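Long-range contacts in putative immunoglobulin A1 protease (Bacteroides ovatus, PDB 3N6Z), which is of unconfirmed function but may cleave immunoglobulin A1, its chain winding into a parallel beta-helix: residues R59-V64 / D85-L90; K70-L75 / E99-G104; C130-F135 / I168-T173. One frame throughout, in Å; residues are numbered along the deposited sequence.

Overall arrangement
The three contacts lie in the N-terminal part of a parallel beta-helix. The segments of contacts 1 and 2 alternate along the chain, and contact 3 opens only after both have closed. Contact 1 joins the region of helix 61-64 to the loop 85-90; its centre is about 13 Å from that of contact 2, and the two touch where Met61 and Val64 pack on Phe73. Contact 2 pairs strands 71-75 and 100-105. Contact 3, its centre about 12 Å from that of contact 2 and 19 Å from that of contact 1, joins two later coils. The Asp101-Arg131 salt bridge and a probable hydrogen bond from Gly104 N to Arg131 O tie these successive coils together.

Contact 1: R59-V64 / D85-L90; sequences RNMRSV and DDWQSL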
loop_
_atom_site.group_PDB
_atom_site.type_symbol
_atom_site.label_atom_id
_atom_site.label_comp_id
_atom_site.label_asym_id
_atom_site.label_seq_id
_atom_site.Cartn_x
_atom_site.Cartn_y
_atom_site.Cartn_z
ATOM N N ARG A 59 4.374 -2.503 19.774
ATOM C CA ARG A 59 4.356 -1.129 20.275
ATOM C C ARG A 59 5.721 -0.654 20.783
ATOM O O ARG A 59 5.898 0.530 20.990
ATOM C CB ARG A 59 3.269 -0.965 21.332
ATOM C CG ARG A 59 1.875 -1.080 20.711
ATOM C CD ARG A 59 0.784 -1.362 21.720
ATOM N NE ARG A 59 0.708 -0.269 22.672
ATOM C CZ ARG A 59 0.900 -0.403 23.991
ATOM N NH1 ARG A 59 1.064 -1.606 24.563
ATOM N NH2 ARG A 59 0.881 0.674 24.753
ATOM N N ASN A 60 6.687 -1.541 20.924
ATOM C CA ASN A 60 8.057 -1.167 21.291
ATOM C C ASN A 60 8.931 -0.804 20.093
ATOM O O ASN A 60 10.044 -0.312 20.274
ATOM C CB ASN A 60 8.758 -2.248 22.145
ATOM C CG ASN A 60 8.114 -2.416 23.519
ATOM O OD1 ASN A 60 7.573 -1.444 24.085
ATOM N ND2 ASN A 60 8.171 -3.643 24.064
HETATM N N MSE A 61 8.436 -1.020 18.859
HETATM C CA MSE A 61 9.243 -0.713 17.671
HETATM C C MSE A 61 9.726 0.744 17.718
HETATM O O MSE A 61 10.876 1.025 17.392
HETATM C CB MSE A 61 8.472 -0.948 16.381
HETATM C CG MSE A 61 8.120 -2.400 16.128
HETATM SE SE MSE A 61 7.057 -2.629 14.536
HETATM C CE MSE A 61 8.426 -2.094 13.240
ATOM N N ARG A 62 8.826 1.663 18.040
ATOM C CA ARG A 62 9.183 3.086 17.997
ATOM C C ARG A 62 10.344 3.432 18.920
ATOM O O ARG A 62 11.128 4.355 18.647
ATOM C CB ARG A 62 7.976 3.932 18.339
ATOM C CG ARG A 62 7.404 3.701 19.708
ATOM C CD ARG A 62 6.383 4.834 19.870
ATOM N NE ARG A 62 5.084 4.437 20.321
ATOM C CZ ARG A 62 3.921 5.039 19.993
ATOM N NH1 ARG A 62 3.804 6.053 19.081
ATOM N NH2 ARG A 62 2.831 4.554 20.563
ATOM N N SER A 63 10.502 2.665 19.998
ATOM C CA SER A 63 11.511 2.941 21.032
ATOM C C SER A 63 12.922 2.550 20.594
ATOM O O SER A 63 13.873 2.952 21.219
ATOM C CB SER A 63 11.132 2.193 22.312
ATOM O OG SER A 63 9.756 2.438 22.670
ATOM N N VAL A 64 13.036 1.721 19.549
ATOM C CA VAL A 64 14.348 1.179 19.145
ATOM C C VAL A 64 14.772 1.588 17.730
ATOM O O VAL A 64 15.813 1.154 17.216
ATOM C CB VAL A 64 14.391 -0.372 19.317
ATOM C CG1 VAL A 64 14.286 -0.764 20.784
ATOM C CG2 VAL A 64 13.364 -1.058 18.404
ATOM N N ASP A 85 -4.815 1.812 21.151
ATOM C CA ASP A 85 -5.253 3.160 20.807
ATOM C C ASP A 85 -4.114 4.152 20.588
ATOM O O ASP A 85 -4.348 5.284 20.170
ATOM C CB ASP A 85 -6.113 3.724 21.954
ATOM C CG ASP A 85 -7.410 2.982 22.146
ATOM O OD1 ASP A 85 -7.904 2.335 21.212
ATOM O OD2 ASP A 85 -7.941 3.096 23.275
ATOM N N ASP A 86 -2.886 3.754 20.911
ATOM C CA ASP A 86 -1.778 4.731 20.972
ATOM C C ASP A 86 -0.824 4.708 19.790
ATOM O O ASP A 86 0.279 5.284 19.874
ATOM C CB ASP A 86 -0.979 4.571 22.302
ATOM C CG ASP A 86 -0.208 3.255 22.402
ATOM O OD1 ASP A 86 -0.492 2.305 21.654
ATOM O OD2 ASP A 86 0.676 3.138 23.291
ATOM N N TRP A 87 -1.200 4.067 18.678
ATOM C CA TRP A 87 -0.274 4.041 17.548
ATOM C C TRP A 87 -0.226 5.393 16.861
ATOM O O TRP A 87 -1.257 5.932 16.486
ATOM C CB TRP A 87 -0.695 3.007 16.536
ATOM C CG TRP A 87 0.366 2.717 15.547
ATOM C CD1 TRP A 87 0.492 3.257 14.285
ATOM C CD2 TRP A 87 1.432 1.781 15.685
ATOM N NE1 TRP A 87 1.586 2.723 13.646
ATOM C CE2 TRP A 87 2.153 1.780 14.468
ATOM C CE3 TRP A 87 1.837 0.903 16.705
ATOM C CZ2 TRP A 87 3.248 0.948 14.261
ATOM C CZ3 TRP A 87 2.927 0.082 16.484
ATOM C CH2 TRP A 87 3.633 0.127 15.292
ATOM N N GLN A 88 0.989 5.866 16.622
ATOM C CA GLN A 88 1.228 6.853 15.587
ATOM C C GLN A 88 2.317 6.246 14.693
ATOM O O GLN A 88 3.109 5.407 15.116
ATOM C CB GLN A 88 1.595 8.213 16.182
ATOM C CG GLN A 88 0.449 8.796 17.032
ATOM C CD GLN A 88 0.720 10.197 17.547
ATOM O OE1 GLN A 88 1.746 10.794 17.240
ATOM N NE2 GLN A 88 -0.222 10.734 18.302
ATOM N N SER A 89 2.319 6.644 13.434
ATOM C CA SER A 89 3.174 6.002 12.459
ATOM C C SER A 89 4.647 6.023 12.853
ATOM O O SER A 89 5.125 6.985 13.476
ATOM C CB SER A 89 2.965 6.594 11.085
ATOM O OG SER A 89 3.465 7.909 11.011
ATOM N N LEU A 90 5.364 4.960 12.517
ATOM C CA LEU A 90 6.739 4.806 13.000
ATOM C C LEU A 90 7.677 5.901 12.535
ATOM O O LEU A 90 8.520 6.350 13.313
ATOM C CB LEU A 90 7.266 3.426 12.590
ATOM C CG LEU A 90 6.604 2.248 13.278
ATOM C CD1 LEU A 90 6.792 0.948 12.525
ATOM C CD2 LEU A 90 7.149 2.146 14.716
HETATM O O HOH W 1 5.537 5.766 16.530
#
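Arg59 meets the carboxylate of Asp86 side-on, NE reaching OD1 and NH2 reaching OD2 at 2.9 Å; both bonds are nearly straight, at 163° or more. The bend at chi3 (62°) turns the guanidinium toward the acid, and its plane stands 39° from the carboxylate. A long, branched cation suits this half-exposed place: the charge reaches the acid while CA lies at the edge of the Trp87 ring. Met61, a selenomethionine, points toward the 85-90 segment. Its CE packs 3.5 Å from Leu90 CD1, the two side chains crossing at about a right angle, while SE lies more loosely at the edge of Trp87. A flexible apolar chain suits a place among Leu90, Ile52, Phe73 and Phe102, and through it helix 61-64 covers the first coils, consistent with an N-terminal cap on the parallel beta-helix. Arg62 adds a second cation to Asp86, the three forming a salt-bridge network. Its NH2 gives a bond of 2.7 Å to Asp86 O, in the guanidinium plane though the donor sits above the carbonyl plane, and a long salt bridge to Asp86 OD2. Tyr13 OH bonds to NE; NH1 bonds weakly to a water donating to Gln88 O.

Contact 2: K70-L75 / E99-G104; sequences KVYFQL and EIDFDG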
loop_
_atom_site.group_PDB
_atom_site.type_symbol
_atom_site.label_atom_id
_atom_site.label_comp_id
_atom_site.label_asym_id
_atom_site.label_seq_id
_atom_site.Cartn_x
_atom_site.Cartn_y
_atom_site.Cartn_z
ATOM N N LYS A 70 19.432 1.815 9.471
ATOM C CA LYS A 70 18.269 0.965 9.307
ATOM C C LYS A 70 18.184 -0.045 10.420
ATOM O O LYS A 70 19.198 -0.623 10.798
ATOM C CB LYS A 70 18.364 0.266 7.949
ATOM C CG LYS A 70 17.153 -0.572 7.603
ATOM C CD LYS A 70 17.037 -0.877 6.151
ATOM C CE LYS A 70 18.142 -1.788 5.737
ATOM N NZ LYS A 70 18.090 -2.059 4.244
ATOM N N VAL A 71 16.983 -0.218 10.961
ATOM C CA VAL A 71 16.729 -1.174 12.028
ATOM C C VAL A 71 15.793 -2.272 11.489
ATOM O O VAL A 71 14.844 -2.008 10.737
ATOM C CB VAL A 71 16.165 -0.473 13.304
ATOM C CG1 VAL A 71 15.792 -1.499 14.392
ATOM C CG2 VAL A 71 17.184 0.537 13.818
ATOM N N TYR A 72 16.112 -3.512 11.849
ATOM C CA TYR A 72 15.498 -4.734 11.328
ATOM C C TYR A 72 14.546 -5.336 12.367
ATOM O O TYR A 72 14.925 -5.534 13.538
ATOM C CB TYR A 72 16.548 -5.796 10.979
ATOM C CG TYR A 72 17.429 -5.449 9.795
ATOM C CD1 TYR A 72 18.366 -4.412 9.860
ATOM C CD2 TYR A 72 17.310 -6.147 8.613
ATOM C CE1 TYR A 72 19.179 -4.117 8.776
ATOM C CE2 TYR A 72 18.115 -5.855 7.535
ATOM C CZ TYR A 72 19.018 -4.832 7.597
ATOM O OH TYR A 72 19.837 -4.566 6.489
ATOM N N PHE A 73 13.367 -5.700 11.889
ATOM C CA PHE A 73 12.301 -6.295 12.674
ATOM C C PHE A 73 11.752 -7.503 11.931
ATOM O O PHE A 73 11.662 -7.517 10.687
ATOM C CB PHE A 73 11.145 -5.323 12.890
ATOM C CG PHE A 73 11.512 -4.042 13.574
ATOM C CD1 PHE A 73 11.912 -2.930 12.846
ATOM C CD2 PHE A 73 11.460 -3.938 14.961
ATOM C CE1 PHE A 73 12.200 -1.744 13.457
ATOM C CE2 PHE A 73 11.762 -2.737 15.579
ATOM C CZ PHE A 73 12.137 -1.646 14.831
ATOM N N GLN A 74 11.252 -8.466 12.699
ATOM C CA GLN A 74 10.605 -9.659 12.146
ATOM C C GLN A 74 9.447 -10.085 13.043
ATOM O O GLN A 74 9.567 -10.036 14.264
ATOM C CB GLN A 74 11.627 -10.778 12.003
ATOM C CG GLN A 74 11.130 -11.971 11.207
ATOM C CD GLN A 74 12.262 -12.897 10.791
ATOM O OE1 GLN A 74 13.344 -12.443 10.321
ATOM N NE2 GLN A 74 12.032 -14.186 10.931
ATOM N N LEU A 75 8.345 -10.490 12.430
ATOM C CA LEU A 75 7.268 -11.122 13.201
ATOM C C LEU A 75 7.555 -12.599 13.382
ATOM O O LEU A 75 7.905 -13.283 12.406
ATOM C CB LEU A 75 5.909 -10.988 12.513
ATOM C CG LEU A 75 5.407 -9.551 12.257
ATOM C CD1 LEU A 75 4.012 -9.606 11.615
ATOM C CD2 LEU A 75 5.361 -8.766 13.588
ATOM N N GLU A 99 15.076 4.500 8.904
ATOM C CA GLU A 99 14.991 3.451 7.912
ATOM C C GLU A 99 14.625 2.135 8.604
ATOM O O GLU A 99 15.084 1.857 9.726
ATOM C CB GLU A 99 16.306 3.304 7.157
ATOM C CG GLU A 99 16.676 4.546 6.346
ATOM C CD GLU A 99 18.104 4.533 5.864
ATOM O OE1 GLU A 99 18.637 3.424 5.601
ATOM O OE2 GLU A 99 18.671 5.634 5.713
ATOM N N ILE A 100 13.828 1.324 7.917
ATOM C CA ILE A 100 13.264 0.106 8.502
ATOM C C ILE A 100 13.288 -1.044 7.516
ATOM O O ILE A 100 12.992 -0.880 6.329
ATOM C CB ILE A 100 11.800 0.337 8.977
ATOM C CG1 ILE A 100 11.742 1.393 10.078
ATOM C CG2 ILE A 100 11.144 -0.988 9.427
ATOM C CD1 ILE A 100 10.326 1.907 10.389
ATOM N N ASP A 101 13.709 -2.204 8.003
ATOM C CA ASP A 101 13.548 -3.487 7.318
ATOM C C ASP A 101 12.574 -4.299 8.155
ATOM O O ASP A 101 12.852 -4.603 9.292
ATOM C CB ASP A 101 14.883 -4.229 7.149
ATOM C CG ASP A 101 14.745 -5.431 6.266
ATOM O OD1 ASP A 101 14.320 -6.476 6.785
ATOM O OD2 ASP A 101 15.020 -5.322 5.055
ATOM N N PHE A 102 11.437 -4.649 7.562
ATOM C CA PHE A 102 10.379 -5.370 8.249
ATOM C C PHE A 102 10.022 -6.631 7.463
ATOM O O PHE A 102 9.663 -6.555 6.288
ATOM C CB PHE A 102 9.141 -4.468 8.395
ATOM C CG PHE A 102 8.058 -5.059 9.277
ATOM C CD1 PHE A 102 7.125 -5.936 8.766
ATOM C CD2 PHE A 102 8.022 -4.763 10.632
ATOM C CE1 PHE A 102 6.139 -6.487 9.564
ATOM C CE2 PHE A 102 7.078 -5.313 11.444
ATOM C CZ PHE A 102 6.116 -6.167 10.898
ATOM N N ASP A 103 10.141 -7.777 8.119
ATOM C CA ASP A 103 9.758 -9.059 7.536
ATOM C C ASP A 103 8.659 -9.670 8.394
ATOM O O ASP A 103 8.896 -10.054 9.532
ATOM C CB ASP A 103 10.977 -9.989 7.461
ATOM C CG ASP A 103 10.670 -11.322 6.808
ATOM O OD1 ASP A 103 9.564 -11.499 6.234
ATOM O OD2 ASP A 103 11.580 -12.187 6.850
ATOM N N GLY A 104 7.462 -9.772 7.847
ATOM C CA GLY A 104 6.366 -10.390 8.562
ATOM C C GLY A 104 6.478 -11.904 8.652
ATOM O O GLY A 104 5.709 -12.525 9.363
HETATM O O HOH W 2 15.564 -2.956 3.912
HETATM O O HOH W 3 14.023 -7.698 9.136
#
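Asp101 O takes a hydrogen bond from Phe73 N at 2.9 Å, nearly in line with the C=O bond, and Tyr72 CA adds a weaker CA-H...O contact. The parallel ladder runs on in both directions, from Val71 N with Glu99 O to Leu75 N with Asp103 O. On the face with Tyr72, Asp101 CB lies over the tyrosine ring, offset toward its rim and 3.8 Å from its centroid, a CH-pi contact. Asp101 CG, anti to its own N (chi1 -171°), lays the carboxylate over the CD2-CE2 rim, its plane 27° from the ring. There OD1 forms a salt bridge with Arg131, and OD2 accepts a hydrogen bond from a water that in turn accepts one from Lys70 NZ. A serine in place of Tyr72 would probably leave Asp101 CB and one side of its carboxylate without the ring that packs on them. The other face is apolar, as befits the interior of a beta-helix: Phe73 CB packs 3.9 Å from Phe102 CD2, and Leu75 CG reaches Phe102 CZ at 3.7 Å. Strand 50-52 lies beyond 71-75, strand 125-131 flanks 100-105, and helix 61-64 packs against Phe73 and Phe102.

Contact 3: C130-F135 / I168-T173; sequences CRNVGF and IVNCYT
Asn170 and Asn132 stand side by side where the chain turns a corner at Asn132 and Asn170 has the same backbone conformation. From CB outward, Asn170 stays close to one atom, Asn132 OD1: CB at 3.3 Å, CG at 3.7 Å, and at the tip ND2 donates to it at 3.0 Å. The two amides are only 20° apart. Both residues have positive phi (58° and 57°), the left-handed helical conformation that asparagine tolerates well. With Asn132 ND2 bonded to Asp103 OD1 and Asn170 touching Asn203, the pair is consistent with a step in an asparagine ladder as seen at turns of some parallel beta-helices, Asp103 taking the place on the coil before. Val133 N makes a weak bond to Cys171 SG, which packs 3.7 Å from Val133 CG1. Cys130 SG and Cys171 SG are 4.0 Å apart, too far for a disulfide. Gly134 CA sits over one face of the Tyr172 ring, 3.8 Å from its centroid; glycine suits, since a CB would clash with Tyr172 CE2. Tyr205 stacks on this tyrosine, whose OH Glu363 N holds. Backbone hydrogen bonds of the parallel pairing lie before the corner, Val169 N to Cys130 O and Asn132 N to Val169 O, and after it, Tyr172 N to Val133 O and Phe135 N to Tyr172 O. The amide pair and the weak N-H...S bond thus supplement backbone pairing at the corner.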
loop_
_atom_site.group_PDB
_atom_site.type_symbol
_atom_site.label_atom_id
_atom_site.label_comp_id
_atom_site.label_asym_id
_atom_site.label_seq_id
_atom_site.Cartn_x
_atom_site.Cartn_y
_atom_site.Cartn_z
ATOM N N CYS A 130 9.401 -3.596 3.377
ATOM C CA CYS A 130 8.421 -4.353 4.124
ATOM C C CYS A 130 8.030 -5.532 3.248
ATOM O O CYS A 130 7.631 -5.339 2.080
ATOM C CB CYS A 130 7.212 -3.487 4.440
ATOM S SG CYS A 130 5.877 -4.350 5.302
ATOM N N ARG A 131 8.105 -6.741 3.794
ATOM C CA ARG A 131 7.787 -7.933 3.038
ATOM C C ARG A 131 7.057 -8.952 3.882
ATOM O O ARG A 131 7.234 -9.022 5.104
ATOM C CB ARG A 131 9.049 -8.564 2.436
ATOM C CG ARG A 131 10.093 -9.017 3.465
ATOM C CD ARG A 131 11.427 -9.464 2.785
ATOM N NE ARG A 131 12.515 -9.664 3.742
ATOM C CZ ARG A 131 13.053 -8.680 4.460
ATOM N NH1 ARG A 131 12.550 -7.455 4.383
ATOM N NH2 ARG A 131 14.037 -8.931 5.322
ATOM N N ASN A 132 6.282 -9.778 3.198
ATOM C CA ASN A 132 5.699 -10.970 3.793
ATOM C C ASN A 132 4.810 -10.705 5.016
ATOM O O ASN A 132 4.851 -11.466 5.984
ATOM C CB ASN A 132 6.777 -12.011 4.144
ATOM C CG ASN A 132 7.775 -12.238 3.023
ATOM O OD1 ASN A 132 7.379 -12.406 1.875
ATOM N ND2 ASN A 132 9.073 -12.245 3.360
ATOM N N VAL A 133 3.981 -9.657 4.954
ATOM C CA VAL A 133 3.001 -9.397 6.015
ATOM C C VAL A 133 1.632 -9.085 5.417
ATOM O O VAL A 133 1.533 -8.406 4.391
ATOM C CB VAL A 133 3.477 -8.277 6.987
ATOM C CG1 VAL A 133 3.517 -6.888 6.307
ATOM C CG2 VAL A 133 2.622 -8.232 8.256
ATOM N N GLY A 134 0.582 -9.530 6.100
ATOM C CA GLY A 134 -0.773 -9.109 5.820
ATOM C C GLY A 134 -1.334 -8.287 6.946
ATOM O O GLY A 134 -1.038 -8.547 8.111
ATOM N N PHE A 135 -2.108 -7.272 6.582
ATOM C CA PHE A 135 -2.899 -6.499 7.542
ATOM C C PHE A 135 -4.363 -6.864 7.362
ATOM O O PHE A 135 -4.935 -6.636 6.291
ATOM C CB PHE A 135 -2.715 -4.981 7.349
ATOM C CG PHE A 135 -1.385 -4.480 7.781
ATOM C CD1 PHE A 135 -0.268 -4.644 6.979
ATOM C CD2 PHE A 135 -1.254 -3.796 8.993
ATOM C CE1 PHE A 135 0.956 -4.153 7.380
ATOM C CE2 PHE A 135 -0.030 -3.339 9.399
ATOM C CZ PHE A 135 1.080 -3.499 8.611
ATOM N N ILE A 168 7.550 -2.497 -0.955
ATOM C CA ILE A 168 6.580 -3.359 -0.284
ATOM C C ILE A 168 6.360 -4.544 -1.203
ATOM O O ILE A 168 5.923 -4.387 -2.354
ATOM C CB ILE A 168 5.249 -2.638 0.030
ATOM C CG1 ILE A 168 5.508 -1.508 1.044
ATOM C CG2 ILE A 168 4.204 -3.642 0.549
ATOM C CD1 ILE A 168 4.285 -0.611 1.324
ATOM N N VAL A 169 6.636 -5.754 -0.701
ATOM C CA VAL A 169 6.654 -6.963 -1.514
ATOM C C VAL A 169 5.946 -8.115 -0.752
ATOM O O VAL A 169 6.221 -8.341 0.440
ATOM C CB VAL A 169 8.119 -7.323 -1.884
ATOM C CG1 VAL A 169 8.175 -8.550 -2.752
ATOM C CG2 VAL A 169 8.798 -6.135 -2.595
ATOM N N ASN A 170 5.110 -8.875 -1.447
ATOM C CA ASN A 170 4.451 -10.042 -0.842
ATOM C C ASN A 170 3.641 -9.641 0.396
ATOM O O ASN A 170 3.738 -10.281 1.450
ATOM C CB ASN A 170 5.426 -11.173 -0.467
ATOM C CG ASN A 170 6.416 -11.513 -1.540
ATOM O OD1 ASN A 170 6.172 -11.398 -2.741
ATOM N ND2 ASN A 170 7.594 -11.949 -1.085
ATOM N N CYS A 171 2.866 -8.566 0.270
ATOM C CA CYS A 171 2.042 -8.080 1.362
ATOM C C CYS A 171 0.588 -7.918 0.924
ATOM O O CYS A 171 0.294 -7.825 -0.264
ATOM C CB CYS A 171 2.558 -6.742 1.913
ATOM S SG CYS A 171 4.172 -6.818 2.680
ATOM N N TYR A 172 -0.311 -7.810 1.891
ATOM C CA TYR A 172 -1.697 -7.523 1.596
ATOM C C TYR A 172 -2.344 -6.750 2.700
ATOM O O TYR A 172 -1.861 -6.740 3.846
ATOM C CB TYR A 172 -2.477 -8.800 1.275
ATOM C CG TYR A 172 -2.899 -9.680 2.444
ATOM C CD1 TYR A 172 -4.138 -9.512 3.039
ATOM C CD2 TYR A 172 -2.109 -10.750 2.854
ATOM C CE1 TYR A 172 -4.591 -10.398 4.033
ATOM C CE2 TYR A 172 -2.539 -11.628 3.867
ATOM C CZ TYR A 172 -3.779 -11.459 4.426
ATOM O OH TYR A 172 -4.229 -12.354 5.384
ATOM N N THR A 173 -3.440 -6.078 2.353
ATOM C CA THR A 173 -4.267 -5.366 3.311
ATOM C C THR A 173 -5.744 -5.600 3.086
ATOM O O THR A 173 -6.215 -5.787 1.950
ATOM C CB THR A 173 -4.015 -3.845 3.326
ATOM O OG1 THR A 173 -4.486 -3.288 2.106
ATOM C CG2 THR A 173 -2.521 -3.519 3.489
#